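Local atomic coordinates of UPF0033 domain-containing protein (Desulfitobacterium hafniense, PDB entry 3HZ7), a protein that is of unknown function but belongs to the TusA family of sulfur carrier proteins, its N-terminal SirA-like domain probably handling sulfur. Residues P14-L22 with N44-Y54. Sequence-based numbering, arbitrary orientation.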
# COMPACT_ATOMS: atom_id res chain seq x y z
N PRO A 14 4.85 -7.30 -0.51
CA PRO A 14 4.27 -5.96 -0.73
C PRO A 14 3.84 -5.31 0.55
O PRO A 14 4.14 -4.12 0.74
CB PRO A 14 3.08 -6.21 -1.69
CG PRO A 14 3.49 -7.52 -2.45
CD PRO A 14 4.08 -8.34 -1.26
N VAL A 15 3.19 -6.07 1.43
CA VAL A 15 2.70 -5.55 2.69
C VAL A 15 3.82 -5.10 3.62
O VAL A 15 3.67 -4.13 4.34
CB VAL A 15 1.82 -6.57 3.48
CG1 VAL A 15 1.62 -6.06 4.94
CG2 VAL A 15 0.46 -6.69 2.86
N ILE A 16 4.92 -5.85 3.64
CA ILE A 16 6.06 -5.52 4.47
C ILE A 16 6.73 -4.21 3.95
O ILE A 16 7.03 -3.29 4.73
CB ILE A 16 7.06 -6.72 4.45
CG1 ILE A 16 6.43 -7.85 5.28
CG2 ILE A 16 8.46 -6.29 4.98
CD1 ILE A 16 7.17 -9.19 5.32
N ARG A 17 6.91 -4.12 2.64
CA ARG A 17 7.51 -2.93 2.08
C ARG A 17 6.61 -1.72 2.40
O ARG A 17 7.08 -0.65 2.79
CB ARG A 17 7.72 -3.16 0.57
CG ARG A 17 8.85 -4.17 0.23
CD ARG A 17 9.14 -4.35 -1.26
NE ARG A 17 9.58 -3.09 -1.84
CZ ARG A 17 9.62 -2.82 -3.15
NH1 ARG A 17 9.24 -3.73 -4.06
NH2 ARG A 17 10.05 -1.62 -3.57
N ALA A 18 5.30 -1.90 2.29
CA ALA A 18 4.37 -0.83 2.58
C ALA A 18 4.40 -0.45 4.02
O ALA A 18 4.40 0.74 4.35
CB ALA A 18 2.88 -1.22 2.16
N LYS A 19 4.43 -1.44 4.91
CA LYS A 19 4.42 -1.10 6.32
C LYS A 19 5.71 -0.36 6.74
O LYS A 19 5.68 0.58 7.54
CB LYS A 19 4.21 -2.38 7.19
CG LYS A 19 3.99 -2.04 8.66
CD LYS A 19 3.52 -3.25 9.44
CE LYS A 19 3.51 -2.99 10.94
NZ LYS A 19 2.76 -4.08 11.65
N LYS A 20 6.84 -0.79 6.20
CA LYS A 20 8.14 -0.16 6.48
C LYS A 20 8.06 1.29 6.00
O LYS A 20 8.50 2.21 6.68
CB LYS A 20 9.26 -0.83 5.71
CG LYS A 20 9.52 -2.28 6.06
CD LYS A 20 10.80 -2.79 5.40
CE LYS A 20 11.98 -1.87 5.65
NZ LYS A 20 13.27 -2.61 5.58
N ALA A 21 7.53 1.50 4.81
CA ALA A 21 7.44 2.88 4.33
C ALA A 21 6.53 3.74 5.20
O ALA A 21 6.82 4.97 5.41
CB ALA A 21 6.97 2.92 2.86
N LEU A 22 5.41 3.17 5.69
CA LEU A 22 4.49 3.94 6.53
C LEU A 22 5.08 4.25 7.91
O LEU A 22 4.97 5.36 8.40
CB LEU A 22 3.15 3.23 6.67
CG LEU A 22 2.31 3.25 5.40
CD1 LEU A 22 1.36 2.04 5.33
CD2 LEU A 22 1.58 4.59 5.35
N ASN A 44 -4.60 -7.81 1.60
CA ASN A 44 -3.64 -7.82 2.70
C ASN A 44 -3.20 -6.39 3.02
O ASN A 44 -3.10 -6.00 4.19
CB ASN A 44 -2.45 -8.73 2.35
CG ASN A 44 -2.84 -10.18 2.39
OD1 ASN A 44 -3.84 -10.51 3.03
ND2 ASN A 44 -2.06 -11.05 1.74
N LEU A 45 -2.95 -5.62 1.98
CA LEU A 45 -2.56 -4.21 2.17
C LEU A 45 -3.65 -3.42 2.89
O LEU A 45 -3.33 -2.63 3.77
CB LEU A 45 -2.20 -3.57 0.81
CG LEU A 45 -0.83 -3.98 0.23
CD1 LEU A 45 -0.82 -3.62 -1.28
CD2 LEU A 45 0.30 -3.26 0.99
N GLN A 46 -4.94 -3.63 2.54
CA GLN A 46 -6.01 -2.89 3.23
C GLN A 46 -6.22 -3.31 4.69
O GLN A 46 -6.47 -2.48 5.58
CB GLN A 46 -7.35 -2.97 2.47
CG GLN A 46 -7.30 -2.26 1.14
CD GLN A 46 -8.65 -1.86 0.61
OE1 GLN A 46 -9.52 -2.70 0.35
NE2 GLN A 46 -8.82 -0.55 0.42
N LYS A 47 -6.09 -4.60 4.94
CA LYS A 47 -6.24 -5.10 6.34
C LYS A 47 -5.12 -4.51 7.21
O LYS A 47 -5.35 -4.13 8.38
CB LYS A 47 -6.17 -6.64 6.37
CG LYS A 47 -7.22 -7.33 5.42
CD LYS A 47 -7.89 -8.51 6.11
CE LYS A 47 -8.85 -9.30 5.22
NZ LYS A 47 -8.14 -10.01 4.10
N MSE A 48 -3.92 -4.41 6.65
CA MSE A 48 -2.78 -3.83 7.38
C MSE A 48 -3.05 -2.36 7.59
O MSE A 48 -2.78 -1.82 8.67
CB MSE A 48 -1.47 -4.04 6.60
CG MSE A 48 -0.24 -3.38 7.23
SE MSE A 48 0.08 -1.47 6.71
CE MSE A 48 0.61 -1.85 4.90
N ALA A 49 -3.60 -1.69 6.57
CA ALA A 49 -3.87 -0.25 6.72
C ALA A 49 -4.95 -0.03 7.82
O ALA A 49 -4.82 0.85 8.68
CB ALA A 49 -4.35 0.35 5.37
N GLU A 50 -6.04 -0.80 7.76
CA GLU A 50 -7.08 -0.62 8.76
C GLU A 50 -6.44 -0.95 10.10
O GLU A 50 -6.55 -0.16 11.05
CB GLU A 50 -8.31 -1.52 8.49
CG GLU A 50 -8.12 -3.00 8.72
CD GLU A 50 -9.44 -3.77 8.79
OE1 GLU A 50 -10.24 -3.49 9.73
OE2 GLU A 50 -9.69 -4.64 7.93
N GLY A 51 -5.74 -2.09 10.17
CA GLY A 51 -5.04 -2.44 11.39
C GLY A 51 -4.30 -1.24 11.97
O GLY A 51 -4.47 -0.92 13.15
N MSE A 52 -3.52 -0.53 11.16
CA MSE A 52 -2.80 0.65 11.64
C MSE A 52 -3.65 1.92 11.81
O MSE A 52 -3.17 2.94 12.30
CB MSE A 52 -1.62 1.01 10.73
CG MSE A 52 -0.54 -0.06 10.55
SE MSE A 52 0.94 0.61 9.43
CE MSE A 52 1.91 1.69 10.74
N GLY A 53 -4.92 1.88 11.41
CA GLY A 53 -5.72 3.08 11.57
C GLY A 53 -5.47 4.10 10.46
O GLY A 53 -5.54 5.31 10.69
N TYR A 54 -5.21 3.60 9.26
CA TYR A 54 -4.95 4.48 8.15
C TYR A 54 -6.06 4.32 7.16
O TYR A 54 -6.65 3.25 7.07
CB TYR A 54 -3.61 4.11 7.47
CG TYR A 54 -2.39 4.39 8.33
CD1 TYR A 54 -2.33 5.54 9.12
CD2 TYR A 54 -1.32 3.54 8.35
CE1 TYR A 54 -1.22 5.82 9.91
CE2 TYR A 54 -0.19 3.81 9.14
CZ TYR A 54 -0.16 4.94 9.91
OH TYR A 54 0.96 5.22 10.66
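Selenomethionine Met-48 pushes its side chain as a knob into a hole formed by Val-15, Ala-18, Lys-19 and Leu-22. Its chain leaves the backbone with CG anti to N (chi1 176°) and then bends at chi2 and chi3, which carries the terminal methyl back against helix 13-23. Met-48 CE lies 3.6 Å from Ala-18 CB. Met-48 SE meets Leu-22 CD1 at 4.0 Å. Val-15 directs CG1 at Met-48 and CG2 at Asn-44 and Leu-45. The side chains of Val-15 and Met-48 run past each other in opposite directions, with Val-15 CG1 4.0 Å from Met-48 CG. Val-15 CG2 sits 3.6 Å from Asn-44 CB, where the two side chains meet nearly at right angles. With both methyls gone, as in an alanine here, a gap is likely to open between Asn-44, Leu-45 and Met-48, leaving the selenomethionine less firmly held. Leu-45 CD2 comes within 3.5 Å of Ala-18 CB, a tight pair for two carbons. Lys-19 CG passes Met-52 SE at 4.1 Å, and Leu-22 CB approaches Tyr-54 CE2. Tyr-54 follows Gly-53, where positive phi and the bonds Gly-53 N to Glu-50 O and Tyr-54 N to Ala-49 O make a Schellman motif; one ring face carries Met-52 O above its centre. No hydrogen bond crosses the interface; the axes of 14-22 and 44-52 come no closer than 9.7 Å and cross at -31°. Beneath them, Ala-18 and Leu-22 rest on Val-34 and Val-32 of strand 31-36, Leu-45 reaches Val-36 and Val-68, and Met-48 and Tyr-54 touch Ile-70. Two roughly parallel helices packed side by side on one face of a four-stranded mixed sheet form the two-layer alpha/beta sandwich characteristic of the TusA-like fold.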